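Local coordinates for protein rubber oxygenase (Streptomyces sp., PDB 5O1L) that cleaves the carbon-carbon double bonds of poly(cis-1,4-isoprene) rubber with molecular oxygen, using a non-covalently bound heme b, at residues 383-386 against 387-391. Sequence-based numbering, arbitrary orientation.
Sequences RKFV and LLFLS
Phe385 and Phe389, one helical turn apart on helix 373-393, bring their rings together on the buried side of the helix. The rings meet obliquely, centroids 4.4 Å apart and planes at 41°. CE1 of Phe385 sits 3.6 Å above one face of the Phe389 ring, offset toward its rim, with Phe389 CZ its closest atom. CG of Phe385 lies anti to the backbone N (chi1 168°), beside the carbonyl carbon, which directs the ring toward Phe389. Leu136 of helix 127-142, Leu314 and Leu318 pack on Phe385, while Arg170 makes a cation-pi contact with Phe389.

On the exposed side, a bend at chi3 (69°) brings Arg383 NH2 to 3.3 Å from Leu387 CD1, an apolar neighbour; the charge is met elsewhere, as NE forms a salt bridge with Glu380, which also pairs with Lys384.

Beneath the side chains, successive i-to-i+4 backbone bonds identify regular alpha-helix: N of Leu387, Leu388, Phe389 and Leu390 to O of Arg383, Lys384, Phe385 and Val386 respectively, at 2.8 to 3.1 Å. Ser391 OG adds a weak bond to Leu387 O at 3.3 Å.

The chemistry therefore sets a buried aromatic pair beside an exposed flank that mixes leucines with the Glu380-bridged Arg383 and Lys384; apolar packing of Phe385 on its leucine neighbours, with the Arg170 contact at Phe389, ties the buried side to the fold, away from the heme site.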
ATOM      1  N   ARG A 383      10.711   2.886 -15.949  1.00 12.52           N
ATOM      2  CA  ARG A 383      10.838   4.304 -15.586  1.00 13.68           C
ATOM      3  C   ARG A 383       9.611   5.080 -16.077  1.00 13.74           C
ATOM      4  O   ARG A 383       9.042   5.859 -15.312  1.00 13.69           O
ATOM      5  CB  ARG A 383      12.090   4.878 -16.219  1.00 14.88           C
ATOM      6  CG  ARG A 383      12.414   6.274 -15.745  1.00 16.26           C
ATOM      7  CD  ARG A 383      13.478   6.958 -16.545  1.00 17.08           C
ATOM      8  NE  ARG A 383      12.979   7.261 -17.857  1.00 18.37           N
ATOM      9  CZ  ARG A 383      12.397   8.367 -18.232  1.00 19.39           C
ATOM     10  NH1 ARG A 383      11.994   8.508 -19.463  1.00 21.01           N
ATOM     11  NH2 ARG A 383      12.218   9.368 -17.342  1.00 21.70           N
ATOM     12  N   LYS A 384       9.164   4.812 -17.309  1.00 13.76           N
ATOM     13  CA  LYS A 384       7.999   5.534 -17.827  1.00 15.97           C
ATOM     14  C   LYS A 384       6.751   5.106 -17.032  1.00 15.22           C
ATOM     15  O   LYS A 384       5.867   5.979 -16.746  1.00 15.26           O
ATOM     16  CB  LYS A 384       7.779   5.227 -19.311  1.00 18.13           C
ATOM     17  CG  LYS A 384       8.803   5.876 -20.219  1.00 20.65           C
ATOM     18  CD  LYS A 384       8.277   5.832 -21.624  1.00 23.95           C
ATOM     19  CE  LYS A 384       9.172   6.596 -22.604  1.00 26.21           C
ATOM     20  NZ  LYS A 384      10.240   5.760 -23.186  1.00 25.43           N
ATOM     21  N   PHE A 385       6.616   3.856 -16.681  1.00 14.65           N
ATOM     22  CA  PHE A 385       5.525   3.385 -15.818  1.00 14.12           C
ATOM     23  C   PHE A 385       5.486   4.171 -14.501  1.00 14.09           C
ATOM     24  O   PHE A 385       4.404   4.643 -14.091  1.00 15.00           O
ATOM     25  CB  PHE A 385       5.689   1.870 -15.570  1.00 15.55           C
ATOM     26  CG  PHE A 385       4.853   1.268 -14.524  1.00 15.02           C
ATOM     27  CD1 PHE A 385       3.535   0.960 -14.791  1.00 16.97           C
ATOM     28  CD2 PHE A 385       5.334   1.031 -13.262  1.00 17.80           C
ATOM     29  CE1 PHE A 385       2.718   0.421 -13.802  1.00 16.30           C
ATOM     30  CE2 PHE A 385       4.550   0.426 -12.316  1.00 18.03           C
ATOM     31  CZ  PHE A 385       3.258   0.150 -12.574  1.00 18.41           C
ATOM     32  N   VAL A 386       6.603   4.305 -13.836  1.00 14.07           N
ATOM     33  CA  VAL A 386       6.639   4.997 -12.564  1.00 14.75           C
ATOM     34  C   VAL A 386       6.212   6.468 -12.757  1.00 15.62           C
ATOM     35  O   VAL A 386       5.434   6.983 -11.936  1.00 17.48           O
ATOM     36  CB  VAL A 386       8.025   4.842 -11.883  1.00 15.25           C
ATOM     37  CG1 VAL A 386       8.015   5.699 -10.620  1.00 15.63           C
ATOM     38  CG2 VAL A 386       8.207   3.370 -11.519  1.00 15.85           C
ATOM     39  N   LEU A 387       6.707   7.128 -13.794  1.00 17.25           N
ATOM     40  CA  LEU A 387       6.329   8.506 -14.054  1.00 19.82           C
ATOM     41  C   LEU A 387       4.861   8.627 -14.308  1.00 21.03           C
ATOM     42  O   LEU A 387       4.212   9.586 -13.818  1.00 23.39           O
ATOM     43  CB  LEU A 387       7.133   9.035 -15.222  1.00 22.97           C
ATOM     44  CG  LEU A 387       8.596   9.240 -15.010  1.00 28.36           C
ATOM     45  CD1 LEU A 387       9.130   9.669 -16.374  1.00 31.11           C
ATOM     46  CD2 LEU A 387       8.956  10.283 -13.928  1.00 32.49           C
ATOM     47  N   LEU A 388       4.280   7.676 -15.013  1.00 19.33           N
ATOM     48  CA  LEU A 388       2.846   7.719 -15.268  1.00 22.73           C
ATOM     49  C   LEU A 388       2.068   7.531 -13.958  1.00 26.70           C
ATOM     50  O   LEU A 388       1.053   8.215 -13.750  1.00 27.71           O
ATOM     51  CB  LEU A 388       2.414   6.744 -16.326  1.00 24.14           C
ATOM     52  CG  LEU A 388       2.910   7.119 -17.717  1.00 25.06           C
ATOM     53  CD1 LEU A 388       2.796   5.959 -18.705  1.00 27.03           C
ATOM     54  CD2 LEU A 388       2.220   8.387 -18.309  1.00 27.89           C
ATOM     55  N   PHE A 389       2.505   6.654 -13.059  1.00 27.30           N
ATOM     56  CA  PHE A 389       1.827   6.482 -11.769  1.00 29.06           C
ATOM     57  C   PHE A 389       2.049   7.660 -10.870  1.00 32.20           C
ATOM     58  O   PHE A 389       1.143   7.968 -10.106  1.00 36.29           O
ATOM     59  CB  PHE A 389       2.279   5.177 -11.106  1.00 28.01           C
ATOM     60  CG  PHE A 389       1.442   3.989 -11.451  1.00 29.44           C
ATOM     61  CD1 PHE A 389       0.804   3.861 -12.682  1.00 31.75           C
ATOM     62  CD2 PHE A 389       1.319   2.948 -10.527  1.00 30.93           C
ATOM     63  CE1 PHE A 389       0.008   2.775 -12.971  1.00 32.81           C
ATOM     64  CE2 PHE A 389       0.538   1.833 -10.835  1.00 29.90           C
ATOM     65  CZ  PHE A 389      -0.114   1.752 -12.063  1.00 31.84           C
ATOM     66  N   LEU A 390       3.176   8.365 -10.949  1.00 32.60           N
ATOM     67  CA  LEU A 390       3.312   9.656 -10.279  1.00 36.23           C
ATOM     68  C   LEU A 390       2.338  10.694 -10.848  1.00 44.22           C
ATOM     69  O   LEU A 390       1.667  11.380 -10.077  1.00 53.21           O
ATOM     70  CB  LEU A 390       4.733  10.215 -10.375  1.00 34.70           C
ATOM     71  CG  LEU A 390       5.841   9.580  -9.565  1.00 35.35           C
ATOM     72  CD1 LEU A 390       7.200  10.120 -10.018  1.00 36.30           C
ATOM     73  CD2 LEU A 390       5.629   9.914  -8.100  1.00 35.28           C
ATOM     74  N   SER A 391       2.278  10.834 -12.175  1.00 49.77           N
ATOM     75  CA  SER A 391       1.367  11.798 -12.817  1.00 54.70           C
ATOM     76  C   SER A 391      -0.097  11.595 -12.464  1.00 61.10           C
ATOM     77  O   SER A 391      -0.769  12.549 -12.127  1.00 63.72           O
ATOM     78  CB  SER A 391       1.482  11.733 -14.352  1.00 54.65           C
ATOM     79  OG  SER A 391       2.661  12.361 -14.802  1.00 57.93           O
TER